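Local atomic coordinates of mosquitocidal toxin (Lysinibacillus sphaericus, PDB entry 2VSE), a protein that kills mosquitoes, probably by ADP-ribosylating target proteins with a catalytic domain joined to four ricin-B-like lectin domains that may recognise sugars. Residues V284-S289 and F304-W309; P295-K300 and L388-L393; S736-Y741 and Q749-D754; D743-Y748 and D775-Y780. All coordinates share one frame; numbering follows the deposited sequence.

Contact 1. Residues V284-S289 and F304-W309; sequences VVTLDS and FENQKW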
# COMPACT_ATOMS: atom_id res chain seq x y z
N VAL A 284 32.62 4.98 1.43
CA VAL A 284 32.51 4.36 2.75
C VAL A 284 33.87 3.97 3.30
O VAL A 284 34.82 3.81 2.53
CB VAL A 284 31.57 3.11 2.75
CG1 VAL A 284 30.11 3.53 2.57
CG2 VAL A 284 31.99 2.10 1.68
N VAL A 285 33.94 3.85 4.62
CA VAL A 285 35.12 3.32 5.32
C VAL A 285 35.30 1.86 4.92
O VAL A 285 34.40 1.04 5.12
CB VAL A 285 34.96 3.40 6.86
CG1 VAL A 285 36.19 2.84 7.55
CG2 VAL A 285 34.71 4.83 7.33
N THR A 286 36.46 1.55 4.36
CA THR A 286 36.70 0.21 3.83
C THR A 286 38.09 -0.30 4.14
O THR A 286 39.07 0.43 3.98
CB THR A 286 36.40 0.13 2.30
OG1 THR A 286 37.39 -0.66 1.65
CG2 THR A 286 36.39 1.49 1.66
N LEU A 287 38.17 -1.55 4.59
CA LEU A 287 39.46 -2.18 4.86
C LEU A 287 40.04 -2.76 3.58
O LEU A 287 39.43 -3.62 2.94
CB LEU A 287 39.33 -3.26 5.95
CG LEU A 287 40.64 -3.95 6.39
CD1 LEU A 287 41.64 -2.96 7.00
CD2 LEU A 287 40.32 -5.08 7.34
N ASP A 288 41.23 -2.27 3.22
CA ASP A 288 41.83 -2.56 1.91
C ASP A 288 42.04 -4.05 1.65
O ASP A 288 41.63 -4.55 0.61
CB ASP A 288 43.14 -1.80 1.72
CG ASP A 288 43.63 -1.86 0.28
OD1 ASP A 288 42.80 -1.63 -0.63
OD2 ASP A 288 44.84 -2.14 0.06
N SER A 289 42.66 -4.74 2.60
CA SER A 289 42.96 -6.16 2.48
C SER A 289 42.63 -6.93 3.76
O SER A 289 41.95 -6.41 4.64
CB SER A 289 44.42 -6.35 2.12
OG SER A 289 44.65 -7.69 1.72
N PHE A 304 30.56 -4.27 -0.57
CA PHE A 304 31.46 -5.37 -0.29
C PHE A 304 31.51 -5.66 1.21
O PHE A 304 31.33 -4.74 2.02
CB PHE A 304 32.87 -5.02 -0.77
CG PHE A 304 33.04 -5.08 -2.26
CD1 PHE A 304 33.10 -6.31 -2.92
CD2 PHE A 304 33.20 -3.92 -3.00
CE1 PHE A 304 33.28 -6.37 -4.30
CE2 PHE A 304 33.39 -3.97 -4.37
CZ PHE A 304 33.42 -5.20 -5.02
N GLU A 305 31.76 -6.91 1.59
CA GLU A 305 31.91 -7.26 3.00
C GLU A 305 32.98 -6.42 3.70
O GLU A 305 32.77 -5.97 4.83
CB GLU A 305 32.14 -8.75 3.21
CG GLU A 305 30.95 -9.64 2.81
CD GLU A 305 29.63 -9.14 3.39
OE1 GLU A 305 29.38 -9.36 4.59
OE2 GLU A 305 28.83 -8.54 2.63
N ASN A 306 34.10 -6.17 3.02
CA ASN A 306 35.17 -5.33 3.60
C ASN A 306 34.78 -3.86 3.75
O ASN A 306 35.58 -3.04 4.21
CB ASN A 306 36.48 -5.45 2.82
CG ASN A 306 36.46 -4.72 1.47
OD1 ASN A 306 35.40 -4.39 0.94
ND2 ASN A 306 37.63 -4.47 0.92
N GLN A 307 33.57 -3.52 3.33
CA GLN A 307 33.03 -2.17 3.48
C GLN A 307 31.96 -2.11 4.57
O GLN A 307 31.19 -1.15 4.64
CB GLN A 307 32.45 -1.66 2.16
CG GLN A 307 33.47 -1.38 1.11
CD GLN A 307 32.86 -0.89 -0.19
OE1 GLN A 307 31.88 -1.46 -0.67
NE2 GLN A 307 33.45 0.16 -0.76
N LYS A 308 31.92 -3.14 5.40
CA LYS A 308 30.96 -3.22 6.50
C LYS A 308 31.69 -3.51 7.82
O LYS A 308 32.70 -4.24 7.84
CB LYS A 308 29.90 -4.29 6.22
CG LYS A 308 29.15 -4.15 4.90
CD LYS A 308 28.24 -5.33 4.65
CE LYS A 308 27.75 -5.39 3.22
NZ LYS A 308 26.88 -6.57 3.00
N TRP A 309 31.19 -2.95 8.91
CA TRP A 309 31.86 -3.04 10.20
C TRP A 309 30.85 -3.41 11.26
O TRP A 309 29.70 -2.93 11.23
CB TRP A 309 32.53 -1.71 10.57
CG TRP A 309 33.48 -1.21 9.53
CD1 TRP A 309 33.15 -0.53 8.38
CD2 TRP A 309 34.90 -1.37 9.51
NE1 TRP A 309 34.29 -0.26 7.65
CE2 TRP A 309 35.37 -0.76 8.32
CE3 TRP A 309 35.82 -1.97 10.38
CZ2 TRP A 309 36.74 -0.74 7.98
CZ3 TRP A 309 37.18 -1.94 10.04
CH2 TRP A 309 37.62 -1.32 8.85
O HOH W 1 31.58 1.38 5.78
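W309 turns an edge of its indole to V285, and W309 NE1 donates to V285 O at 2.8 Å, almost straight (177°), which satisfies the buried N-H. The oxygen lies in the indole plane, the donor well above the carbonyl plane. Packing is tight here: V285 CG1, set anti to the backbone N (chi1 -180°), lies beside the pyrrole N-H, 3.6 Å from W309 NE1, and L287 CB meets the far end of the ring, 3.9 Å from W309 CH2. Q307, K308 and W309 form the QxW signature of ricin-B beta-trefoils, entered through the short 3-10 turn at 305-306. Q307 runs beside T286, its CG 3.5 Å from T286 CB, while the V284 side chain crosses that of Q307 at about a right angle, V284 CG2 3.4 Å from Q307 NE2. An amide suits this buried place because both ends are used: NE2 donates to K300 O, and OE1 accepts from F304 N and F302 N. L287 N donates to N306 O at 3.0 Å. The looser, partly exposed side begins with N306, whose ND2 makes only a weak, bent bond (124°) to L287 O, and passes to D288, which turns away and pairs its carboxylate with K390.

Contact 2. Residues P295-K300 and L388-L393; sequences PVESYK and LNKTPL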
# COMPACT_ATOMS: atom_id res chain seq x y z
N PRO A 295 45.92 -0.70 5.49
CA PRO A 295 45.33 0.63 5.65
C PRO A 295 43.81 0.63 5.52
O PRO A 295 43.24 -0.22 4.84
CB PRO A 295 45.96 1.42 4.50
CG PRO A 295 46.31 0.40 3.49
CD PRO A 295 46.77 -0.77 4.29
N VAL A 296 43.17 1.57 6.20
CA VAL A 296 41.74 1.78 6.07
C VAL A 296 41.55 3.00 5.19
O VAL A 296 42.09 4.07 5.47
CB VAL A 296 41.07 1.97 7.44
CG1 VAL A 296 39.65 2.47 7.28
CG2 VAL A 296 41.08 0.66 8.23
N GLU A 297 40.79 2.82 4.10
CA GLU A 297 40.62 3.86 3.09
C GLU A 297 39.16 4.17 2.82
O GLU A 297 38.26 3.39 3.17
CB GLU A 297 41.29 3.45 1.78
CG GLU A 297 42.81 3.30 1.83
CD GLU A 297 43.36 2.43 0.71
OE1 GLU A 297 44.60 2.34 0.59
OE2 GLU A 297 42.56 1.83 -0.05
N SER A 298 38.91 5.31 2.18
CA SER A 298 37.61 5.56 1.58
C SER A 298 37.60 4.90 0.22
O SER A 298 38.60 4.93 -0.51
CB SER A 298 37.36 7.06 1.43
OG SER A 298 38.25 7.65 0.50
N TYR A 299 36.47 4.27 -0.11
CA TYR A 299 36.26 3.72 -1.45
C TYR A 299 34.80 3.89 -1.80
O TYR A 299 33.94 3.94 -0.91
CB TYR A 299 36.65 2.25 -1.50
CG TYR A 299 37.10 1.77 -2.85
CD1 TYR A 299 38.45 1.73 -3.18
CD2 TYR A 299 36.17 1.35 -3.82
CE1 TYR A 299 38.88 1.28 -4.43
CE2 TYR A 299 36.58 0.91 -5.07
CZ TYR A 299 37.94 0.88 -5.37
OH TYR A 299 38.37 0.44 -6.61
N LYS A 300 34.52 4.00 -3.09
CA LYS A 300 33.15 4.02 -3.57
C LYS A 300 32.41 2.78 -3.05
O LYS A 300 32.89 1.66 -3.22
CB LYS A 300 33.15 4.09 -5.10
CG LYS A 300 31.78 4.16 -5.77
CD LYS A 300 31.95 4.20 -7.29
CE LYS A 300 30.64 3.98 -8.01
NZ LYS A 300 30.90 3.59 -9.44
N LEU A 388 38.41 11.23 -3.19
CA LEU A 388 38.93 10.31 -4.20
C LEU A 388 39.06 8.88 -3.65
O LEU A 388 39.33 8.69 -2.46
CB LEU A 388 40.30 10.81 -4.68
CG LEU A 388 40.54 11.10 -6.17
CD1 LEU A 388 40.09 9.95 -7.08
CD2 LEU A 388 39.87 12.41 -6.58
N ASN A 389 38.88 7.88 -4.51
CA ASN A 389 39.05 6.49 -4.11
C ASN A 389 40.44 6.21 -3.58
O ASN A 389 41.43 6.74 -4.09
CB ASN A 389 38.75 5.54 -5.27
CG ASN A 389 37.27 5.27 -5.47
OD1 ASN A 389 36.87 4.68 -6.47
ND2 ASN A 389 36.44 5.69 -4.52
N LYS A 390 40.51 5.38 -2.54
CA LYS A 390 41.76 4.93 -1.93
C LYS A 390 42.48 5.96 -1.05
O LYS A 390 43.52 5.64 -0.48
CB LYS A 390 42.74 4.36 -2.97
CG LYS A 390 42.52 2.89 -3.26
CD LYS A 390 43.76 2.29 -3.90
CE LYS A 390 43.86 0.80 -3.60
NZ LYS A 390 43.88 0.50 -2.13
N THR A 391 41.95 7.17 -0.92
CA THR A 391 42.60 8.16 -0.05
C THR A 391 42.46 7.75 1.42
O THR A 391 41.34 7.56 1.90
CB THR A 391 42.13 9.63 -0.26
OG1 THR A 391 40.75 9.76 0.11
CG2 THR A 391 42.37 10.11 -1.71
N PRO A 392 43.61 7.63 2.13
CA PRO A 392 43.66 7.00 3.45
C PRO A 392 42.78 7.69 4.47
O PRO A 392 42.68 8.91 4.48
CB PRO A 392 45.13 7.16 3.87
CG PRO A 392 45.88 7.42 2.62
CD PRO A 392 44.93 8.14 1.71
N LEU A 393 42.15 6.90 5.33
CA LEU A 393 41.56 7.44 6.54
C LEU A 393 42.68 7.82 7.48
O LEU A 393 43.62 7.05 7.68
CB LEU A 393 40.61 6.44 7.19
CG LEU A 393 39.13 6.64 6.90
CD1 LEU A 393 38.75 6.15 5.51
CD2 LEU A 393 38.31 5.93 7.96
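A type II beta turn, L388 to T391, and the residues that follow it lie along strand 294-300, bound chiefly by backbone: K390 N donates to S298 O at 2.8 Å, and L393 N to V296 O, also at 2.8 Å. Between these, S298 N points straight at T391 O but at 3.3 Å makes a weak bond. P392, bridged to E297, has no N-H to give, so its two neighbours supply the polar atoms. K390 takes the third place of the turn with a positive phi (75°), and its side chain swings over the strand to E297. There K390 NZ meets E297 OE2 at 2.8 Å on the syn lone pair, the last torsion of the lysine being bent (chi4 -57°) to bring the ammonium in. The same NZ pairs with D288, whose carboxylate lies close to that of E297, and the lysine would be expected to ease their repulsion. Both segments belong to a ricin-B-type beta-trefoil, and here the approach to strand 393-396 is tied to a strand distant in sequence. The amide of N389 stacks over one face of the Y299 ring, toward its rim, the planes 8° apart, while K390 CG touches the ring edge, 4.1 Å from Y299 CE1. At the buried end the branched leucine serves two surfaces: L393 CD1 presses on backbone, 3.4 Å from E297 C, and L393 CD2 meets V296 CG1 at 3.8 Å. K300 extends the other way, its NZ bonding F539 O.

Contact 3. Residues S736-Y741 and Q749-D754; sequences SWKLKY and QIHILD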
# COMPACT_ATOMS: atom_id res chain seq x y z
N SER A 736 -36.67 8.45 8.77
CA SER A 736 -35.65 7.49 9.11
C SER A 736 -36.04 6.11 8.62
O SER A 736 -36.81 5.40 9.28
CB SER A 736 -35.38 7.49 10.63
OG SER A 736 -34.33 6.60 10.92
N TRP A 737 -35.48 5.73 7.48
CA TRP A 737 -35.87 4.50 6.79
C TRP A 737 -34.96 3.33 7.10
O TRP A 737 -33.73 3.45 7.04
CB TRP A 737 -35.84 4.74 5.29
CG TRP A 737 -36.76 5.79 4.86
CD1 TRP A 737 -36.51 7.13 4.77
CD2 TRP A 737 -38.12 5.60 4.46
NE1 TRP A 737 -37.63 7.80 4.33
CE2 TRP A 737 -38.63 6.88 4.13
CE3 TRP A 737 -38.96 4.49 4.33
CZ2 TRP A 737 -39.95 7.07 3.67
CZ3 TRP A 737 -40.27 4.68 3.88
CH2 TRP A 737 -40.74 5.96 3.57
N LYS A 738 -35.56 2.20 7.42
CA LYS A 738 -34.82 0.96 7.60
C LYS A 738 -34.56 0.34 6.23
O LYS A 738 -35.45 0.27 5.39
CB LYS A 738 -35.62 -0.01 8.47
CG LYS A 738 -34.96 -1.35 8.77
CD LYS A 738 -33.84 -1.23 9.80
CE LYS A 738 -33.63 -2.55 10.54
NZ LYS A 738 -33.83 -3.68 9.59
N LEU A 739 -33.32 -0.09 6.00
CA LEU A 739 -33.01 -0.81 4.79
C LEU A 739 -32.87 -2.29 5.08
O LEU A 739 -31.95 -2.72 5.78
CB LEU A 739 -31.80 -0.22 4.07
CG LEU A 739 -32.18 0.77 2.95
CD1 LEU A 739 -32.79 2.05 3.49
CD2 LEU A 739 -30.97 1.10 2.08
N LYS A 740 -33.83 -3.05 4.58
CA LYS A 740 -33.88 -4.48 4.80
C LYS A 740 -33.43 -5.20 3.56
O LYS A 740 -34.18 -5.30 2.57
CB LYS A 740 -35.30 -4.90 5.19
CG LYS A 740 -35.41 -6.41 5.50
CD LYS A 740 -36.86 -6.82 5.71
CE LYS A 740 -36.96 -8.31 6.00
NZ LYS A 740 -38.10 -8.61 6.90
N TYR A 741 -32.22 -5.71 3.61
CA TYR A 741 -31.62 -6.34 2.45
C TYR A 741 -32.14 -7.75 2.26
O TYR A 741 -32.23 -8.53 3.20
CB TYR A 741 -30.10 -6.35 2.60
CG TYR A 741 -29.37 -6.87 1.40
CD1 TYR A 741 -29.46 -6.21 0.18
CD2 TYR A 741 -28.57 -8.01 1.48
CE1 TYR A 741 -28.78 -6.67 -0.94
CE2 TYR A 741 -27.88 -8.48 0.36
CZ TYR A 741 -28.00 -7.81 -0.83
OH TYR A 741 -27.34 -8.24 -1.93
N GLN A 749 -35.98 -3.85 0.79
CA GLN A 749 -37.21 -3.19 1.18
C GLN A 749 -36.80 -2.00 2.02
O GLN A 749 -35.81 -2.05 2.78
CB GLN A 749 -38.18 -4.13 1.88
CG GLN A 749 -38.85 -5.09 0.92
CD GLN A 749 -39.58 -6.20 1.61
OE1 GLN A 749 -39.00 -6.88 2.46
NE2 GLN A 749 -40.84 -6.40 1.26
N ILE A 750 -37.50 -0.89 1.80
CA ILE A 750 -37.19 0.37 2.47
C ILE A 750 -38.45 0.77 3.21
O ILE A 750 -39.48 1.06 2.60
CB ILE A 750 -36.74 1.44 1.44
CG1 ILE A 750 -35.53 0.95 0.63
CG2 ILE A 750 -36.47 2.78 2.13
CD1 ILE A 750 -35.18 1.84 -0.58
N HIS A 751 -38.38 0.74 4.54
CA HIS A 751 -39.60 0.83 5.35
C HIS A 751 -39.46 1.57 6.69
O HIS A 751 -38.38 1.61 7.28
CB HIS A 751 -40.19 -0.57 5.59
CG HIS A 751 -39.40 -1.41 6.54
ND1 HIS A 751 -39.79 -1.62 7.85
CD2 HIS A 751 -38.26 -2.12 6.37
CE1 HIS A 751 -38.92 -2.42 8.44
NE2 HIS A 751 -37.98 -2.74 7.57
N ILE A 752 -40.59 2.12 7.15
CA ILE A 752 -40.71 2.69 8.48
C ILE A 752 -41.83 1.95 9.17
O ILE A 752 -42.99 2.05 8.76
CB ILE A 752 -41.03 4.20 8.44
CG1 ILE A 752 -39.85 4.95 7.80
CG2 ILE A 752 -41.37 4.73 9.85
CD1 ILE A 752 -40.10 6.38 7.54
N LEU A 753 -41.47 1.21 10.22
CA LEU A 753 -42.36 0.21 10.80
C LEU A 753 -42.92 -0.68 9.67
O LEU A 753 -42.15 -1.24 8.89
CB LEU A 753 -43.44 0.87 11.67
CG LEU A 753 -42.87 1.53 12.94
CD1 LEU A 753 -43.95 2.17 13.79
CD2 LEU A 753 -42.08 0.52 13.79
N ASP A 754 -44.25 -0.81 9.56
CA ASP A 754 -44.85 -1.67 8.55
C ASP A 754 -45.24 -0.91 7.26
O ASP A 754 -46.07 -1.36 6.46
CB ASP A 754 -46.04 -2.45 9.15
CG ASP A 754 -47.13 -1.53 9.75
OD1 ASP A 754 -46.92 -0.29 9.89
OD2 ASP A 754 -48.23 -2.04 10.08
O HOH W 2 -36.21 -4.75 8.49
O HOH W 3 -36.17 -7.22 2.31
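I752 lays its tip on the flat face of W737: its CD1 stands 3.6 Å from the centroid of the six-membered ring, nearly on the normal (8° off). I752 CG1 follows close behind, 3.6 Å from W737 CE3. A methyl centred over the six-membered ring suits so flat a surface, while I750 supplies the second bump, its CG2 lodged obliquely 3.7 Å from W737 CE3 and also touching L739 CD1. On the other face of the hairpin K738 and H751 lie side by side, the lysine CB over the imidazole 4.0 Å from its centroid, with K740 CB at the ring edge. The imidazole is held by in-plane partners: H751 ND1 donates to L753 O at 2.6 Å, and H751 NE2 shares a water with K738 NZ. The backbone ladder is regular antiparallel pairing, K738 with H751 and K740 with Q749 hydrogen-bonded, L739 with I750 the non-hydrogen-bonded pair between them. W737 ends a QxW sequence, the ricin-B signature, and its NE1 donates to I715 O. In the beta-trefoil this hairpin runs between strand 701-707, beside strand 737-742, and strands 755-758 and 780-786, which both pair with strand 747-752.

Contact 4. Residues D743-Y748 and D775-Y780; sequences DNKNAY and DDLRSY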
# COMPACT_ATOMS: atom_id res chain seq x y z
N ASP A 743 -31.04 -10.98 0.32
CA ASP A 743 -29.89 -11.60 -0.34
C ASP A 743 -30.24 -12.35 -1.64
O ASP A 743 -29.41 -12.42 -2.55
CB ASP A 743 -29.20 -12.54 0.64
CG ASP A 743 -27.84 -12.98 0.17
OD1 ASP A 743 -27.55 -14.19 0.25
OD2 ASP A 743 -27.06 -12.13 -0.29
N ASN A 744 -31.44 -12.92 -1.73
CA ASN A 744 -31.87 -13.63 -2.94
C ASN A 744 -32.11 -12.66 -4.09
O ASN A 744 -31.86 -12.99 -5.25
CB ASN A 744 -33.17 -14.39 -2.70
CG ASN A 744 -33.00 -15.62 -1.86
OD1 ASN A 744 -32.02 -16.35 -1.99
ND2 ASN A 744 -33.98 -15.89 -1.00
N LYS A 745 -32.61 -11.48 -3.75
CA LYS A 745 -33.07 -10.54 -4.75
C LYS A 745 -32.04 -9.47 -5.06
O LYS A 745 -32.20 -8.73 -6.02
CB LYS A 745 -34.36 -9.87 -4.30
CG LYS A 745 -35.54 -10.81 -4.28
CD LYS A 745 -36.81 -10.08 -3.88
CE LYS A 745 -37.94 -11.06 -3.68
NZ LYS A 745 -38.25 -11.79 -4.96
N ASN A 746 -31.00 -9.39 -4.24
CA ASN A 746 -29.99 -8.33 -4.38
C ASN A 746 -30.65 -6.95 -4.28
O ASN A 746 -30.16 -5.98 -4.84
CB ASN A 746 -29.23 -8.46 -5.70
CG ASN A 746 -28.62 -9.84 -5.88
OD1 ASN A 746 -29.17 -10.69 -6.57
ND2 ASN A 746 -27.50 -10.08 -5.21
N ALA A 747 -31.76 -6.89 -3.56
CA ALA A 747 -32.53 -5.67 -3.42
C ALA A 747 -32.98 -5.42 -1.97
O ALA A 747 -32.90 -6.31 -1.12
CB ALA A 747 -33.74 -5.68 -4.39
N TYR A 748 -33.46 -4.21 -1.71
CA TYR A 748 -33.88 -3.77 -0.39
C TYR A 748 -35.37 -3.45 -0.31
O TYR A 748 -35.96 -2.83 -1.22
CB TYR A 748 -33.13 -2.49 -0.03
CG TYR A 748 -31.64 -2.65 0.02
CD1 TYR A 748 -30.98 -2.84 1.24
CD2 TYR A 748 -30.89 -2.62 -1.14
CE1 TYR A 748 -29.60 -2.98 1.28
CE2 TYR A 748 -29.53 -2.76 -1.12
CZ TYR A 748 -28.88 -2.94 0.09
OH TYR A 748 -27.52 -3.08 0.08
N ASP A 775 -42.48 -11.39 -1.21
CA ASP A 775 -42.13 -11.56 -2.61
C ASP A 775 -42.66 -10.44 -3.52
O ASP A 775 -42.50 -10.50 -4.73
CB ASP A 775 -42.60 -12.93 -3.11
CG ASP A 775 -41.72 -14.08 -2.61
OD1 ASP A 775 -40.49 -13.87 -2.48
OD2 ASP A 775 -42.26 -15.20 -2.37
N ASP A 776 -43.28 -9.41 -2.94
CA ASP A 776 -43.85 -8.32 -3.74
C ASP A 776 -42.77 -7.37 -4.27
O ASP A 776 -42.32 -6.44 -3.59
CB ASP A 776 -44.91 -7.56 -2.92
CG ASP A 776 -45.74 -6.57 -3.76
OD1 ASP A 776 -45.37 -6.17 -4.88
OD2 ASP A 776 -46.80 -6.16 -3.25
N LEU A 777 -42.36 -7.60 -5.52
CA LEU A 777 -41.26 -6.84 -6.13
C LEU A 777 -41.51 -5.33 -6.18
O LEU A 777 -40.56 -4.55 -6.28
CB LEU A 777 -40.90 -7.38 -7.52
CG LEU A 777 -40.29 -8.80 -7.57
CD1 LEU A 777 -39.93 -9.19 -8.99
CD2 LEU A 777 -39.05 -8.94 -6.65
N ARG A 778 -42.77 -4.91 -6.07
CA ARG A 778 -43.04 -3.47 -6.02
C ARG A 778 -42.47 -2.79 -4.77
O ARG A 778 -42.28 -1.58 -4.78
CB ARG A 778 -44.53 -3.16 -6.14
CG ARG A 778 -45.17 -3.53 -7.47
CD ARG A 778 -46.64 -3.15 -7.46
NE ARG A 778 -47.32 -3.60 -8.66
CZ ARG A 778 -47.63 -2.81 -9.69
NH1 ARG A 778 -47.32 -1.50 -9.65
NH2 ARG A 778 -48.25 -3.33 -10.75
N SER A 779 -42.21 -3.56 -3.71
CA SER A 779 -41.62 -3.04 -2.49
C SER A 779 -40.08 -3.20 -2.42
O SER A 779 -39.46 -2.84 -1.40
CB SER A 779 -42.27 -3.71 -1.28
OG SER A 779 -41.90 -5.07 -1.20
N TYR A 780 -39.48 -3.74 -3.49
CA TYR A 780 -38.04 -3.99 -3.55
C TYR A 780 -37.33 -2.96 -4.40
O TYR A 780 -37.84 -2.54 -5.43
CB TYR A 780 -37.75 -5.40 -4.05
CG TYR A 780 -37.88 -6.42 -2.96
CD1 TYR A 780 -36.84 -6.64 -2.05
CD2 TYR A 780 -39.06 -7.15 -2.80
CE1 TYR A 780 -36.97 -7.55 -1.03
CE2 TYR A 780 -39.20 -8.07 -1.79
CZ TYR A 780 -38.15 -8.27 -0.91
OH TYR A 780 -38.29 -9.19 0.10
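K745 lays its aliphatic chain across the face of Y780, and this CH-pi contact dominates: CD sits 3.6 Å from the ring centroid, almost on the normal (4° off), and CE continues over the same ring. L777 CD2 closes in beside it, 3.7 Å from K745 CD, and A747 CB reaches Y780 CD1 at 4.0 Å. Lysine suits the place because its methylenes can cover an aromatic while the ammonium reaches on past L777 toward the exposed D775; alanine is small enough to let the ring lie close to strand 747-752. Charge contributes less. The chain bends at its end (chi4 -62°), yet K745 NZ remains 3.9 Å from D775 OD1, a long salt bridge, and its cation-pi attraction to Y780 is weak at most. No conventional hydrogen bond joins the segments; instead a CA-H...O contact brings Y780 CA within 3.3 Å of Y748 O. Internal bonds shape each side. D776 OD1 accepts from R778 N in an Asx turn, and D776 O is gripped by both S779 N and S779 OG, the latter at 2.8 Å. Across from it, N746 and A747 face N742 in a G1 beta bulge, N746 with the positive phi (58°) that asparagine tolerates. Y780 OH is bonded to N774 O and N742 ND2, so the ring is fixed at its far end. In the beta-trefoil the contact lies where strand 747-752 leaves its hairpin turn: Y748 hydrogen-bonds by backbone to W781 of strand 780-786, Y780 likewise to A797, and A747 packs on Y782.

From the N terminus, contact 1 closes the short loop from strand 283-287, through strand 294-300, to the start of strand 309-314. Contact 2 opens within that loop and closes a far longer one at 388-393, so the two cross; they also touch, through D288 with K390 and through backbone pairing of T286 with E297. Both belong to the first ricin-B-type lectin domain. In the last such domain, contact 3 closes the hairpin 737-742/747-752 and contact 4 joins that hairpin's turn to the loop before strand 780-786. These also cross, sharing strand 747-752 and meeting at Q749 and S779. The two pairs lie on opposite sides of the chain's centre, their centres about 73 to 78 Å apart.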